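Local coordinates for uncharacterized protein (Thermus thermophilus HB8, PDB 6SCE) that acts as a DNA nuclease in type III CRISPR defence, activated by a cyclic oligoadenylate that its CARF domains probably sense, at residues V24-G29 against E134-T139; V35-P40 against V94-H99; H99-G104 against F123-E128; A118-F123 against G350-R355. All blocks are in the same frame, centred on the assembly; numbering follows the deposited sequence. Where two conformers were deposited one is given.

Contact 1: V24-G29 against E134-T139; sequences VEREAG and EAEALT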
# COMPACT_ATOMS: atom_id res chain seq x y z
N VAL A 24 -20.83 -11.69 16.39
CA VAL A 24 -22.16 -11.32 16.89
C VAL A 24 -23.04 -12.56 17.10
O VAL A 24 -23.68 -12.73 18.15
CB VAL A 24 -22.85 -10.35 15.93
CG1 VAL A 24 -24.25 -10.01 16.44
CG2 VAL A 24 -22.05 -9.07 15.82
N GLU A 25 -23.07 -13.42 16.09
CA GLU A 25 -23.87 -14.64 16.18
C GLU A 25 -23.46 -15.52 17.34
O GLU A 25 -24.33 -16.08 18.00
CB GLU A 25 -23.85 -15.44 14.87
CG GLU A 25 -24.58 -14.75 13.75
CD GLU A 25 -24.59 -15.55 12.45
OE1 GLU A 25 -23.62 -16.30 12.18
OE2 GLU A 25 -25.53 -15.38 11.66
N ARG A 26 -22.16 -15.65 17.61
CA ARG A 26 -21.70 -16.49 18.72
C ARG A 26 -22.14 -15.91 20.06
O ARG A 26 -22.54 -16.65 20.95
CB ARG A 26 -20.18 -16.63 18.71
CG ARG A 26 -19.66 -17.69 19.68
CD ARG A 26 -18.16 -17.62 19.86
NE ARG A 26 -17.67 -18.75 20.64
CZ ARG A 26 -16.58 -18.74 21.40
NH1 ARG A 26 -15.84 -17.64 21.48
NH2 ARG A 26 -16.24 -19.83 22.07
N GLU A 27 -22.06 -14.59 20.19
CA GLU A 27 -22.38 -13.95 21.47
C GLU A 27 -23.87 -13.72 21.68
O GLU A 27 -24.36 -13.90 22.80
CB GLU A 27 -21.66 -12.63 21.64
CG GLU A 27 -21.85 -12.08 23.06
CD GLU A 27 -20.67 -11.30 23.60
OE1 GLU A 27 -19.53 -11.65 23.27
OE2 GLU A 27 -20.88 -10.33 24.37
N ALA A 28 -24.57 -13.32 20.63
CA ALA A 28 -25.94 -12.85 20.75
C ALA A 28 -26.96 -13.71 20.03
O ALA A 28 -28.14 -13.42 20.09
CB ALA A 28 -26.03 -11.45 20.21
N GLY A 29 -26.52 -14.72 19.29
CA GLY A 29 -27.45 -15.54 18.51
C GLY A 29 -27.82 -14.97 17.17
O GLY A 29 -27.14 -14.08 16.63
N GLU A 134 -10.31 -17.29 18.27
CA GLU A 134 -9.93 -18.63 17.84
C GLU A 134 -11.09 -19.37 17.28
O GLU A 134 -10.97 -20.03 16.26
CB GLU A 134 -9.42 -19.48 19.02
CG GLU A 134 -8.11 -19.02 19.56
CD GLU A 134 -6.93 -19.35 18.66
OE1 GLU A 134 -7.05 -20.11 17.67
OE2 GLU A 134 -5.85 -18.81 18.98
N ALA A 135 -12.24 -19.29 17.94
CA ALA A 135 -13.41 -20.07 17.56
C ALA A 135 -14.10 -19.54 16.31
O ALA A 135 -14.55 -20.32 15.48
CB ALA A 135 -14.42 -20.11 18.71
N GLU A 136 -14.18 -18.22 16.21
CA GLU A 136 -14.86 -17.54 15.11
C GLU A 136 -14.00 -17.39 13.84
O GLU A 136 -14.51 -17.10 12.77
CB GLU A 136 -15.24 -16.13 15.58
CG GLU A 136 -16.21 -16.11 16.75
CD GLU A 136 -15.52 -15.99 18.11
OE1 GLU A 136 -14.32 -16.34 18.24
OE2 GLU A 136 -16.19 -15.51 19.07
N ALA A 137 -12.69 -17.60 13.98
CA ALA A 137 -11.75 -17.54 12.83
C ALA A 137 -12.27 -18.18 11.57
O ALA A 137 -12.80 -19.31 11.59
CB ALA A 137 -10.44 -18.21 13.22
N LEU A 138 -12.13 -17.48 10.44
CA LEU A 138 -12.60 -18.06 9.20
C LEU A 138 -11.83 -19.37 8.89
O LEU A 138 -10.60 -19.47 9.08
CB LEU A 138 -12.45 -17.08 8.03
CG LEU A 138 -13.66 -16.16 7.78
CD1 LEU A 138 -14.09 -15.41 9.02
CD2 LEU A 138 -13.32 -15.21 6.63
N THR A 139 -12.57 -20.33 8.37
CA THR A 139 -12.02 -21.61 7.95
C THR A 139 -11.54 -21.50 6.51
O THR A 139 -11.85 -20.55 5.78
CB THR A 139 -13.10 -22.71 8.01
OG1 THR A 139 -14.11 -22.41 7.04
CG2 THR A 139 -13.70 -22.81 9.44

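Contact 2: V35-P40 against V94-H99; sequences VFYSFP and VRFLGH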
# COMPACT_ATOMS: atom_id res chain seq x y z
N VAL A 35 -26.88 -4.51 8.22
CA VAL A 35 -26.87 -3.32 7.40
C VAL A 35 -25.40 -3.01 7.09
O VAL A 35 -24.60 -2.86 8.00
CB VAL A 35 -27.50 -2.12 8.15
CG1 VAL A 35 -27.51 -0.88 7.26
CG2 VAL A 35 -28.92 -2.42 8.62
N PHE A 36 -25.09 -2.90 5.82
CA PHE A 36 -23.74 -2.61 5.39
C PHE A 36 -23.63 -1.20 4.84
O PHE A 36 -24.34 -0.84 3.92
CB PHE A 36 -23.31 -3.60 4.35
CG PHE A 36 -23.23 -4.99 4.89
CD1 PHE A 36 -22.20 -5.33 5.75
CD2 PHE A 36 -24.23 -5.90 4.65
CE1 PHE A 36 -22.14 -6.61 6.31
CE2 PHE A 36 -24.19 -7.17 5.20
CZ PHE A 36 -23.15 -7.53 6.04
N TYR A 37 -22.71 -0.45 5.40
CA TYR A 37 -22.42 0.91 4.90
C TYR A 37 -21.22 0.75 3.99
O TYR A 37 -20.05 0.68 4.43
CB TYR A 37 -22.20 1.84 6.09
CG TYR A 37 -23.37 1.84 7.03
CD1 TYR A 37 -24.49 2.64 6.79
CD2 TYR A 37 -23.38 1.02 8.15
CE1 TYR A 37 -25.58 2.61 7.67
CE2 TYR A 37 -24.45 0.99 9.01
CZ TYR A 37 -25.55 1.77 8.76
OH TYR A 37 -26.58 1.69 9.61
N SER A 38 -21.53 0.61 2.72
CA SER A 38 -20.56 0.11 1.80
C SER A 38 -19.92 1.22 1.00
O SER A 38 -20.56 2.26 0.65
CB SER A 38 -21.19 -0.94 0.91
OG SER A 38 -21.96 -0.32 -0.07
N PHE A 39 -18.65 0.98 0.73
CA PHE A 39 -17.87 1.77 -0.20
C PHE A 39 -17.83 1.04 -1.52
O PHE A 39 -17.81 -0.18 -1.54
CB PHE A 39 -16.45 1.91 0.34
CG PHE A 39 -16.40 2.55 1.67
CD1 PHE A 39 -16.52 1.80 2.82
CD2 PHE A 39 -16.33 3.95 1.79
CE1 PHE A 39 -16.52 2.39 4.08
CE2 PHE A 39 -16.32 4.55 3.04
CZ PHE A 39 -16.39 3.77 4.19
N PRO A 40 -17.72 1.79 -2.64
CA PRO A 40 -17.59 1.14 -3.93
C PRO A 40 -16.38 0.25 -3.98
O PRO A 40 -15.31 0.64 -3.51
CB PRO A 40 -17.48 2.33 -4.91
CG PRO A 40 -18.22 3.43 -4.21
CD PRO A 40 -17.77 3.27 -2.77
N VAL A 94 -13.71 6.42 12.60
CA VAL A 94 -13.65 7.49 13.57
C VAL A 94 -15.01 8.18 13.73
O VAL A 94 -15.45 8.42 14.87
CB VAL A 94 -12.58 8.51 13.21
CG1 VAL A 94 -12.72 9.76 14.06
CG2 VAL A 94 -11.19 7.91 13.37
N ARG A 95 -15.65 8.49 12.62
CA ARG A 95 -16.96 9.17 12.65
C ARG A 95 -18.07 8.30 13.25
O ARG A 95 -18.85 8.77 14.09
CB ARG A 95 -17.34 9.63 11.27
CG ARG A 95 -16.38 10.74 10.82
CD ARG A 95 -16.88 11.55 9.69
NE ARG A 95 -18.13 12.22 10.05
CZ ARG A 95 -18.95 12.76 9.17
NH1 ARG A 95 -18.65 12.75 7.88
NH2 ARG A 95 -20.10 13.30 9.58
N PHE A 96 -18.09 7.02 12.88
CA PHE A 96 -19.04 6.08 13.48
C PHE A 96 -18.78 5.90 14.96
O PHE A 96 -19.72 5.80 15.73
CB PHE A 96 -19.00 4.72 12.78
CG PHE A 96 -19.92 4.62 11.62
CD1 PHE A 96 -19.89 5.57 10.61
CD2 PHE A 96 -20.81 3.56 11.51
CE1 PHE A 96 -20.73 5.48 9.52
CE2 PHE A 96 -21.67 3.49 10.42
CZ PHE A 96 -21.60 4.43 9.41
N LEU A 97 -17.52 5.86 15.38
CA LEU A 97 -17.25 5.67 16.80
C LEU A 97 -17.83 6.85 17.59
O LEU A 97 -18.42 6.64 18.65
CB LEU A 97 -15.78 5.56 17.10
CG LEU A 97 -15.38 5.44 18.56
CD1 LEU A 97 -15.97 4.20 19.21
CD2 LEU A 97 -13.87 5.43 18.66
N GLY A 98 -17.67 8.07 17.07
CA GLY A 98 -18.25 9.26 17.75
C GLY A 98 -19.76 9.11 17.97
O GLY A 98 -20.27 9.41 19.03
N HIS A 99 -20.45 8.63 16.95
CA HIS A 99 -21.89 8.54 16.93
C HIS A 99 -22.43 7.37 17.75
O HIS A 99 -23.44 7.51 18.45
CB HIS A 99 -22.36 8.44 15.48
CG HIS A 99 -23.85 8.33 15.32
ND1 HIS A 99 -24.70 9.42 15.28
CD2 HIS A 99 -24.65 7.24 15.17
CE1 HIS A 99 -25.94 9.02 15.11
NE2 HIS A 99 -25.94 7.70 15.05

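Contact 3: H99-G104 against F123-E128; sequences HWRRPG and FLWPRE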
# COMPACT_ATOMS: atom_id res chain seq x y z
N HIS A 99 -20.45 8.63 16.95
CA HIS A 99 -21.89 8.54 16.93
C HIS A 99 -22.43 7.37 17.75
O HIS A 99 -23.44 7.51 18.45
CB HIS A 99 -22.36 8.44 15.48
CG HIS A 99 -23.85 8.33 15.32
ND1 HIS A 99 -24.70 9.42 15.28
CD2 HIS A 99 -24.65 7.24 15.17
CE1 HIS A 99 -25.94 9.02 15.11
NE2 HIS A 99 -25.94 7.70 15.05
N TRP A 100 -21.75 6.22 17.67
CA TRP A 100 -22.29 4.96 18.17
C TRP A 100 -21.92 4.63 19.60
O TRP A 100 -22.33 3.59 20.13
CB TRP A 100 -22.00 3.79 17.19
CG TRP A 100 -22.88 3.85 15.99
CD1 TRP A 100 -22.54 4.20 14.74
CD2 TRP A 100 -24.28 3.60 15.98
NE1 TRP A 100 -23.63 4.16 13.93
CE2 TRP A 100 -24.72 3.81 14.68
CE3 TRP A 100 -25.20 3.23 16.96
CZ2 TRP A 100 -26.05 3.66 14.31
CZ3 TRP A 100 -26.53 3.09 16.58
CH2 TRP A 100 -26.93 3.30 15.29
N ARG A 101 -21.18 5.50 20.25
CA ARG A 101 -20.97 5.36 21.69
C ARG A 101 -22.24 5.85 22.37
O ARG A 101 -22.33 6.99 22.84
CB ARG A 101 -19.74 6.13 22.15
CG ARG A 101 -18.44 5.40 21.77
CD ARG A 101 -17.18 6.12 22.25
NE ARG A 101 -17.03 7.43 21.63
CZ ARG A 101 -15.94 8.17 21.70
NH1 ARG A 101 -14.87 7.74 22.37
NH2 ARG A 101 -15.90 9.35 21.10
N ARG A 102 -23.24 4.99 22.37
CA ARG A 102 -24.55 5.33 22.92
C ARG A 102 -25.21 4.08 23.49
O ARG A 102 -24.79 2.95 23.18
CB ARG A 102 -25.43 5.91 21.82
CG ARG A 102 -25.65 4.97 20.64
CD ARG A 102 -26.64 5.54 19.65
NE ARG A 102 -26.17 6.84 19.20
CZ ARG A 102 -26.91 7.75 18.58
NH1 ARG A 102 -28.19 7.53 18.28
NH2 ARG A 102 -26.34 8.92 18.24
N PRO A 103 -26.26 4.26 24.32
CA PRO A 103 -26.97 3.10 24.82
C PRO A 103 -27.61 2.32 23.69
O PRO A 103 -28.03 2.90 22.66
CB PRO A 103 -28.05 3.71 25.76
CG PRO A 103 -27.49 5.03 26.16
CD PRO A 103 -26.74 5.51 24.94
N GLY A 104 -27.67 1.02 23.88
CA GLY A 104 -28.26 0.13 22.89
C GLY A 104 -27.25 -0.30 21.81
O GLY A 104 -27.65 -0.94 20.82
N PHE A 123 -13.50 -4.66 21.68
CA PHE A 123 -14.74 -3.96 21.98
C PHE A 123 -14.36 -2.61 22.52
O PHE A 123 -13.47 -2.50 23.37
CB PHE A 123 -15.62 -4.77 22.94
CG PHE A 123 -16.11 -6.04 22.34
CD1 PHE A 123 -17.27 -6.07 21.61
CD2 PHE A 123 -15.34 -7.19 22.42
CE1 PHE A 123 -17.69 -7.22 21.00
CE2 PHE A 123 -15.77 -8.36 21.81
CZ PHE A 123 -16.94 -8.36 21.08
N LEU A 124 -14.98 -1.58 21.98
CA LEU A 124 -14.69 -0.20 22.33
C LEU A 124 -15.80 0.40 23.19
O LEU A 124 -15.55 1.35 23.90
CB LEU A 124 -14.56 0.63 21.06
CG LEU A 124 -13.57 0.08 20.01
CD1 LEU A 124 -13.40 1.09 18.91
CD2 LEU A 124 -12.24 -0.26 20.64
N TRP A 125 -17.00 -0.16 23.12
CA TRP A 125 -18.18 0.41 23.78
C TRP A 125 -19.22 -0.71 23.96
O TRP A 125 -19.40 -1.51 23.06
CB TRP A 125 -18.75 1.51 22.91
CG TRP A 125 -19.90 2.20 23.54
CD1 TRP A 125 -21.23 1.95 23.35
CD2 TRP A 125 -19.82 3.24 24.51
NE1 TRP A 125 -21.98 2.79 24.12
CE2 TRP A 125 -21.15 3.58 24.86
CE3 TRP A 125 -18.76 3.92 25.11
CZ2 TRP A 125 -21.44 4.58 25.77
CZ3 TRP A 125 -19.06 4.91 26.04
CH2 TRP A 125 -20.39 5.23 26.35
N PRO A 126 -19.92 -0.79 25.10
CA PRO A 126 -19.85 0.16 26.22
C PRO A 126 -18.64 -0.03 27.12
O PRO A 126 -18.34 0.83 27.93
CB PRO A 126 -21.17 -0.12 26.99
CG PRO A 126 -21.46 -1.54 26.72
CD PRO A 126 -20.97 -1.80 25.30
N ARG A 127 -17.94 -1.15 26.98
CA ARG A 127 -16.79 -1.42 27.81
C ARG A 127 -15.62 -1.83 26.94
O ARG A 127 -15.80 -2.54 25.96
CB ARG A 127 -17.08 -2.56 28.78
CG ARG A 127 -17.96 -2.14 29.95
CD ARG A 127 -18.22 -3.33 30.87
NE ARG A 127 -18.97 -4.39 30.18
CZ ARG A 127 -20.27 -4.35 29.90
NH1 ARG A 127 -21.03 -3.31 30.24
NH2 ARG A 127 -20.83 -5.37 29.25
N GLU A 128 -14.43 -1.40 27.31
CA GLU A 128 -13.22 -1.84 26.63
C GLU A 128 -12.84 -3.25 27.03
O GLU A 128 -12.53 -3.51 28.18
CB GLU A 128 -12.06 -0.88 26.89
CG GLU A 128 -12.18 0.41 26.11
CD GLU A 128 -10.84 1.06 25.85
OE1 GLU A 128 -10.05 1.16 26.83
OE2 GLU A 128 -10.58 1.45 24.68

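Contact 4: A118-F123 against G350-R355; sequences APRALF and GPWALR. With nucleotides of chain B.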
# COMPACT_ATOMS: atom_id res chain seq x y z
N ALA A 118 -4.37 -15.67 15.85
CA ALA A 118 -5.77 -15.57 15.49
C ALA A 118 -6.15 -14.09 15.58
O ALA A 118 -5.56 -13.34 16.38
CB ALA A 118 -6.65 -16.38 16.44
N PRO A 119 -7.14 -13.68 14.80
CA PRO A 119 -7.64 -12.29 14.97
C PRO A 119 -8.20 -12.04 16.35
O PRO A 119 -8.56 -13.01 17.05
CB PRO A 119 -8.77 -12.18 13.94
CG PRO A 119 -8.53 -13.29 12.99
CD PRO A 119 -7.88 -14.40 13.76
N ARG A 120 -8.27 -10.77 16.75
CA ARG A 120 -8.85 -10.36 18.02
C ARG A 120 -10.07 -9.49 17.79
O ARG A 120 -10.09 -8.72 16.84
CB ARG A 120 -7.83 -9.55 18.81
CG ARG A 120 -6.51 -10.26 19.06
CD ARG A 120 -5.53 -9.36 19.78
NE ARG A 120 -4.25 -10.01 19.86
CZ ARG A 120 -3.37 -9.86 20.84
NH1 ARG A 120 -3.63 -9.07 21.87
NH2 ARG A 120 -2.24 -10.53 20.78
N ALA A 121 -11.07 -9.60 18.66
CA ALA A 121 -12.13 -8.60 18.73
C ALA A 121 -11.72 -7.55 19.74
O ALA A 121 -11.35 -7.88 20.88
CB ALA A 121 -13.44 -9.24 19.16
N LEU A 122 -11.78 -6.29 19.35
CA LEU A 122 -11.59 -5.20 20.32
C LEU A 122 -12.90 -4.52 20.50
O LEU A 122 -13.43 -3.91 19.56
CB LEU A 122 -10.56 -4.21 19.83
CG LEU A 122 -9.20 -4.74 19.39
CD1 LEU A 122 -8.28 -3.54 19.25
CD2 LEU A 122 -8.62 -5.75 20.34
N PHE A 123 -13.50 -4.66 21.68
CA PHE A 123 -14.74 -3.96 21.98
C PHE A 123 -14.36 -2.61 22.52
O PHE A 123 -13.47 -2.50 23.37
CB PHE A 123 -15.62 -4.77 22.94
CG PHE A 123 -16.11 -6.04 22.34
CD1 PHE A 123 -17.27 -6.07 21.61
CD2 PHE A 123 -15.34 -7.19 22.42
CE1 PHE A 123 -17.69 -7.22 21.00
CE2 PHE A 123 -15.77 -8.36 21.81
CZ PHE A 123 -16.94 -8.36 21.08
N GLY A 350 1.75 -4.55 19.62
CA GLY A 350 1.28 -5.17 18.39
C GLY A 350 0.23 -4.30 17.71
O GLY A 350 -0.16 -3.26 18.23
N PRO A 351 -0.26 -4.77 16.56
CA PRO A 351 -1.21 -3.94 15.78
C PRO A 351 -2.57 -3.79 16.41
O PRO A 351 -3.36 -2.98 15.95
CB PRO A 351 -1.27 -4.67 14.43
CG PRO A 351 -0.86 -6.07 14.70
CD PRO A 351 0.22 -5.91 15.77
N TRP A 352 -2.84 -4.56 17.46
CA TRP A 352 -4.08 -4.47 18.21
C TRP A 352 -4.04 -3.41 19.29
O TRP A 352 -5.04 -3.21 19.96
CB TRP A 352 -4.39 -5.82 18.91
CG TRP A 352 -3.24 -6.18 19.86
CD1 TRP A 352 -3.08 -5.76 21.16
CD2 TRP A 352 -2.10 -6.99 19.56
NE1 TRP A 352 -1.89 -6.25 21.67
CE2 TRP A 352 -1.29 -7.02 20.72
CE3 TRP A 352 -1.70 -7.71 18.43
CZ2 TRP A 352 -0.10 -7.74 20.77
CZ3 TRP A 352 -0.51 -8.42 18.49
CH2 TRP A 352 0.27 -8.43 19.65
N ALA A 353 -2.91 -2.74 19.48
CA ALA A 353 -2.67 -2.02 20.74
C ALA A 353 -3.22 -0.59 20.77
O ALA A 353 -2.49 0.38 20.93
CB ALA A 353 -1.20 -2.04 21.07
N LEU A 354 -4.54 -0.51 20.61
CA LEU A 354 -5.29 0.73 20.61
C LEU A 354 -5.01 1.49 21.91
O LEU A 354 -4.73 2.67 21.91
CB LEU A 354 -6.76 0.41 20.49
CG LEU A 354 -7.74 1.55 20.54
CD1 LEU A 354 -9.04 1.16 19.87
CD2 LEU A 354 -8.00 2.03 21.97
N ARG A 355 -5.06 0.78 23.04
CA ARG A 355 -4.89 1.48 24.33
C ARG A 355 -3.48 1.98 24.57
O ARG A 355 -3.30 3.02 25.21
CB ARG A 355 -5.36 0.58 25.47
CG ARG A 355 -6.88 0.38 25.43
CD ARG A 355 -7.43 -0.50 26.57
NE ARG A 355 -6.93 -1.87 26.55
CZ ARG A 355 -5.85 -2.31 27.22
NH1 ARG A 355 -5.48 -3.58 27.14
NH2 ARG A 355 -5.13 -1.48 27.98
P A B 3 -7.46 -1.84 8.65
OP1 A B 3 -7.84 -2.00 10.11
OP2 A B 3 -8.39 -0.94 7.88
O5' A B 3 -5.97 -1.31 8.56
C5' A B 3 -5.19 -1.32 7.35
C4' A B 3 -3.89 -0.62 7.66
O4' A B 3 -3.14 -1.39 8.65
C3' A B 3 -2.95 -0.41 6.48
O3' A B 3 -2.56 0.95 6.50
C2' A B 3 -1.79 -1.37 6.79
O2' A B 3 -0.55 -0.96 6.24
C1' A B 3 -1.78 -1.32 8.31
N9 A B 3 -1.13 -2.45 8.93
C8 A B 3 -1.34 -3.78 8.64
N7 A B 3 -0.62 -4.58 9.40
C5 A B 3 0.07 -3.73 10.24
C6 A B 3 0.98 -3.98 11.28
N6 A B 3 1.32 -5.20 11.67
N1 A B 3 1.47 -2.90 11.94
C2 A B 3 1.08 -1.67 11.57
N3 A B 3 0.23 -1.32 10.59
C4 A B 3 -0.24 -2.41 9.97

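Contact 1: V24-G29 against E134-T139
Arg26 reaches out from the last turn of helix 15-28 to Glu136, a case of one long side chain bridging a helix and a loop. The polar part is a salt bridge in the conformer described, NH1 donating to Glu136 OE2 at 3.2 Å; with a second conformer modelled for the arginine, the bridge is probably not permanent. The fit is imperfect, since the two planar groups stand nearly perpendicular (86°) and NH1 comes to OE2 from above the carboxylate plane rather than within it. An extended chain, with CG anti to the backbone N (chi1 -169°), carries the guanidinium this far; Glu136, by contrast, bends at chi2.

The van der Waals part is smaller. The methyl of Ala135 lies over the middle of one guanidinium face, its CB 3.7 Å from Arg26 CZ, so that the loop meets the group both flat on and at an edge.

Charges continue on either segment: Glu27 pairs with Arg131, and Glu134 with Arg185. Lys22, one turn earlier on helix 15-28, donates to the carbonyl of Glu136, while Leu138 packs on Ala15 and Leu19. The loop that leaves edge strand 129-132 is thus laid along helix 15-28 before helix 140-148 begins.

Contact 2: V35-P40 against V94-H99
Phe96 points the edge of its ring at a face of Tyr37, and the pair is a compact example of a T-shaped aromatic contact between a helix and a sheet. The ring planes stand 68° apart and the centroids 5.3 Å, which leaves the stack somewhat tilted from a perfect T. Two neighbouring carbons of Phe96 make the edge: CE2 lies 3.8 Å from Tyr37 CD2, and CZ 3.9 Å from Tyr37 CG. The approach is off-centre, with CE2 above the rim of the tyrosine ring rather than its middle.

The tyrosine's first torsion, with CG anti to the carbonyl carbon (chi1 -56°), helps present the face to the helix, whose CA at Phe96 remains 10.6 Å from the CA of Tyr37. The rings therefore span the whole gap between the two backbones, and both are buried. Were Tyr37 an alanine, the CE2-CZ edge of Phe96 would probably lose the face it packs on, leaving that ring less restrained on this side.

Around the pair, Phe96 also meets Leu9, Leu85 and Trp100, and Tyr37 touches Leu7 and Arg67. Strand 33-38 runs parallel to its neighbours 5-10 and 64-67 in a sheet of Rossmann-like strand order, and helix 90-100 packs across one side of that sheet partly through this contact.

Contact 3: H99-G104 against F123-E128
Trp125 NE1 donates to the backbone O of Arg102 at 3.0 Å, with an angle of 151° at the hydrogen, though it approaches from above the carbonyl plane. The bond joins two irregular pieces of backbone: Arg101 is the centre of an inverse gamma turn, while Leu124 and Trp125 form a classic beta bulge opposite Val107 on strand 105-111. The side chain of Arg102, folded back onto the carbonyl of His99 in helix 90-100, probably helps to fix the turn: its NE binds His99 O at 2.9 Å, and NH2 adds a weak bond to the same oxygen.

A chi1 of -176° turns CG of Trp125 away from its own N and swings the indole to the turn. One face is covered by Arg101: CA sits 3.5 Å from the centroid of the five-membered ring of Trp125, almost on the normal, in a CH-pi contact. The aliphatic part of the arginine continues the cover, its CG 3.7 Å from Trp125 CE3.

A leucine in place of Trp125 would probably leave Arg102 O without its indole donor and Arg101 without the ring face that its CA packs on. On the indole's other face lies Pro126, which follows a cis peptide bond, with its CB 4.1 Å above the ring plane of Trp125, near the rim.

Contact 4: A118-F123 against G350-R355
A type I beta turn, Gly350 to Ala353, leads into helix 354-370 and brings Trp352 against Arg120 on strand 120-125. The guanidinium lies flat on the indole, planes 10° apart, in a textbook cation-pi stack: Arg120 CZ is 3.5 Å from the centroid of the six-membered ring of Trp352. NH1 spreads over the five-membered ring, 3.3 Å from Trp352 CE2, while NH2 lies above the CZ2 and CH2 side. Two salt bridges, from Arg120 NH1 to Glu130 and from NH2 to Glu117, fix the rotation of the group and probably balance its charge.

Trp352 holds its CG between the backbone N and the carbonyl carbon (chi1 60°), a crowded position that lets the ring fold back over its own turn. Gly350 CA lies 3.5 Å from the plane of the Trp352 indole on its opposite face, toward the rim, and a CB there would clash with Trp352 CH2.

Segment 118-123 includes the start of strand 120-125 in the first sheet, whereas 350-355 is the turn that follows strand 342-347 of another sheet and starts helix 354-370, consistent with a contact between two CARF domains of a single chain. Two residues along the strand, Leu122 packs its CD1 4.4 Å from Leu354 CB, an apolar contact. The same methyl makes a close van der Waals approach, CD1 of Leu122 to the backbone O of Trp352 at 3.3 Å. That O accepts Leu354 N at 2.8 Å, closing an inverse gamma turn centred on Ala353. Beside Trp352, Pro351 CB is in van der Waals contact, at 3.8 Å, with N6 of nucleotide A3 of chain B, an adenosine monophosphate unit.

How the contacts relate
Contacts 1 to 3 lie within the region built on the sheet from strand 64-67 to strand 129-132, and contact 4 joins it to a segment more than 220 residues further on. Contacts 2 and 3, their centres about 14 Å apart, share helix 90-100 and His99 and follow each other in series; both are nested inside the loop closed by contact 1. Contact 4 shares strand 120-125 and Phe123 with contact 3 and crosses it along the chain, their centres about 16 Å apart. Leu124 packs on Leu354 there, and Ala118 on Glu134 joins contact 4 to contact 1. Local packing of one domain thus runs on into the junction beside the nucleotide.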